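Local atomic coordinates of 5-formyl-3-hydroxy-2-methylpyridine 4-carboxylate 5-dehydrogenase (Mesorhizobium japonicum MAFF 303099, PDB entry 4OM8), a protein that oxidises the vitamin B6 breakdown product 5-formyl-3-hydroxy-2-methylpyridine-4-carboxylate with NAD(+), and can also reduce it with NADH to 4-pyridoxic acid. Residues Met147-Ala152 / Leu174-Lys179. Numbering follows the deposited sequence.
Sequences MIEVIA and LPVVVK
Strands 147-151 and 174-178 pair in parallel, Met147 beside Leu174 through Val150 beside Val177, as the two strands of a beta-alpha-beta unit at one end of the sheet in the Rossmann-type NAD-binding domain. Helix 158-170 makes the crossover, and its Ile168 packs on Ile148, Val150 and Pro175, which share one face. Four backbone hydrogen bonds zip the pair: Ile148 N to Leu174 O, Val176 N to Ile148 O, Val150 N to Val176 O (2.8 Å), and Val178 N to Val150 O, nearly straight at 175°. Past this last bond the strands part: Ala152 N lies 4.0 Å from Val178 O, and one water spans them, accepting from the amide and donating to the carbonyl. A second water donates to both Val178 O and Ala152 O.

The other face carries Met147, Glu149, Ile151, Leu174, Val176 and Val178. Glu149 runs obliquely over the valines, its CG 3.7 Å from Val176 CG2 and its OE2 3.8 Å from Val178 CG2. Both oxygens of its buried carboxylate are hydrogen-bonded: OE1 pairs with His137 ND1, and OE2 takes the backbone amides of Val186 and Glu187. Since His137 is inferred to be important for catalysis, Glu149 probably acts as a second-shell residue that positions its ring. Ile151 and Val178 run abreast, with Ile151 CG1 3.7 Å from Val178 CB; with alanine in its place, the flank of Val178 is likely to lose its cover and Phe185 and His137 a packing partner. At the other end Met147 has CG anti to its own N (chi1 -178°), then bends twice, so that the side chain crosses that of Val176 at about a right angle and SD comes 3.8 Å from Val176 CG2.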
loop_
_atom_site.group_PDB
_atom_site.type_symbol
_atom_site.label_atom_id
_atom_site.label_comp_id
_atom_site.label_asym_id
_atom_site.label_seq_id
_atom_site.Cartn_x
_atom_site.Cartn_y
_atom_site.Cartn_z
ATOM N N MET A 147 -5.915 2.489 12.885
ATOM C CA MET A 147 -6.771 3.464 12.232
ATOM C C MET A 147 -8.210 2.984 12.192
ATOM O O MET A 147 -8.476 1.835 11.838
ATOM C CB MET A 147 -6.237 3.725 10.818
ATOM C CG MET A 147 -6.995 4.781 10.004
ATOM S SD MET A 147 -8.521 4.201 9.232
ATOM C CE MET A 147 -7.980 2.813 8.231
ATOM N N ILE A 148 -9.129 3.873 12.562
ATOM C CA ILE A 148 -10.563 3.609 12.548
ATOM C C ILE A 148 -11.284 4.715 11.809
ATOM O O ILE A 148 -11.029 5.892 12.065
ATOM C CB ILE A 148 -11.117 3.507 13.997
ATOM C CG1 ILE A 148 -10.440 2.354 14.744
ATOM C CG2 ILE A 148 -12.619 3.298 13.985
ATOM C CD1 ILE A 148 -10.701 2.362 16.254
ATOM N N GLU A 149 -12.172 4.334 10.888
ATOM C CA GLU A 149 -13.003 5.308 10.180
ATOM C C GLU A 149 -14.262 5.640 10.974
ATOM O O GLU A 149 -14.917 4.741 11.500
ATOM C CB GLU A 149 -13.406 4.780 8.805
ATOM C CG GLU A 149 -12.234 4.582 7.833
ATOM C CD GLU A 149 -12.706 3.987 6.537
ATOM O OE1 GLU A 149 -13.171 2.830 6.560
ATOM O OE2 GLU A 149 -12.617 4.684 5.508
ATOM N N VAL A 150 -14.603 6.923 11.038
ATOM C CA VAL A 150 -15.829 7.375 11.696
ATOM C C VAL A 150 -16.733 7.988 10.630
ATOM O O VAL A 150 -16.327 8.949 9.962
ATOM C CB VAL A 150 -15.524 8.399 12.798
ATOM C CG1 VAL A 150 -16.803 8.747 13.544
ATOM C CG2 VAL A 150 -14.486 7.836 13.777
ATOM N N ILE A 151 -17.923 7.421 10.437
ATOM C CA ILE A 151 -18.775 7.816 9.314
ATOM C C ILE A 151 -20.195 8.196 9.699
ATOM O O ILE A 151 -20.991 7.350 10.095
ATOM C CB ILE A 151 -18.878 6.697 8.259
ATOM C CG1 ILE A 151 -17.502 6.078 7.979
ATOM C CG2 ILE A 151 -19.520 7.231 6.977
ATOM C CD1 ILE A 151 -17.261 4.723 8.663
ATOM N N ALA A 152 -20.536 9.462 9.505
ATOM C CA ALA A 152 -21.915 9.875 9.691
ATOM C C ALA A 152 -22.825 9.380 8.577
ATOM O O ALA A 152 -22.481 9.442 7.393
ATOM C CB ALA A 152 -21.995 11.379 9.774
ATOM N N LEU A 174 -6.087 6.164 15.961
ATOM C CA LEU A 174 -6.076 7.180 14.913
ATOM C C LEU A 174 -7.402 7.210 14.173
ATOM O O LEU A 174 -7.637 6.408 13.266
ATOM C CB LEU A 174 -4.936 6.906 13.935
ATOM C CG LEU A 174 -3.549 6.705 14.542
ATOM C CD1 LEU A 174 -2.560 6.268 13.470
ATOM C CD2 LEU A 174 -3.068 7.990 15.191
ATOM N N PRO A 175 -8.281 8.135 14.558
ATOM C CA PRO A 175 -9.562 8.206 13.859
ATOM C C PRO A 175 -9.457 9.013 12.584
ATOM O O PRO A 175 -8.700 9.981 12.536
ATOM C CB PRO A 175 -10.461 8.919 14.865
ATOM C CG PRO A 175 -9.523 9.853 15.577
ATOM C CD PRO A 175 -8.158 9.171 15.598
ATOM N N VAL A 176 -10.220 8.626 11.565
ATOM C CA VAL A 176 -10.363 9.479 10.391
ATOM C C VAL A 176 -11.848 9.674 10.117
ATOM O O VAL A 176 -12.630 8.724 10.100
ATOM C CB VAL A 176 -9.641 8.914 9.142
ATOM C CG1 VAL A 176 -8.137 8.860 9.373
ATOM C CG2 VAL A 176 -10.175 7.553 8.759
ATOM N N VAL A 177 -12.233 10.930 9.941
ATOM C CA VAL A 177 -13.626 11.257 9.709
ATOM C C VAL A 177 -13.940 11.206 8.216
ATOM O O VAL A 177 -13.294 11.884 7.401
ATOM C CB VAL A 177 -13.966 12.640 10.290
ATOM C CG1 VAL A 177 -15.379 13.036 9.924
ATOM C CG2 VAL A 177 -13.802 12.623 11.817
ATOM N N VAL A 178 -14.924 10.380 7.870
ATOM C CA VAL A 178 -15.387 10.221 6.504
ATOM C C VAL A 178 -16.644 11.067 6.394
ATOM O O VAL A 178 -17.629 10.819 7.088
ATOM C CB VAL A 178 -15.658 8.754 6.170
ATOM C CG1 VAL A 178 -16.260 8.603 4.749
ATOM C CG2 VAL A 178 -14.367 7.940 6.326
ATOM N N LYS A 179 -16.576 12.093 5.547
ATOM C CA LYS A 179 -17.536 13.200 5.571
ATOM C C LYS A 179 -18.743 12.992 4.681
ATOM O O LYS A 179 -19.662 13.808 4.688
ATOM C CB LYS A 179 -16.828 14.502 5.185
ATOM C CG LYS A 179 -15.750 14.901 6.182
ATOM C CD LYS A 179 -14.805 15.972 5.653
ATOM C CE LYS A 179 -15.318 17.371 5.919
ATOM N NZ LYS A 179 -14.313 18.377 5.457
HETATM O O HOH W 1 -18.531 11.396 9.550
HETATM O O HOH W 2 -20.419 11.038 6.415
#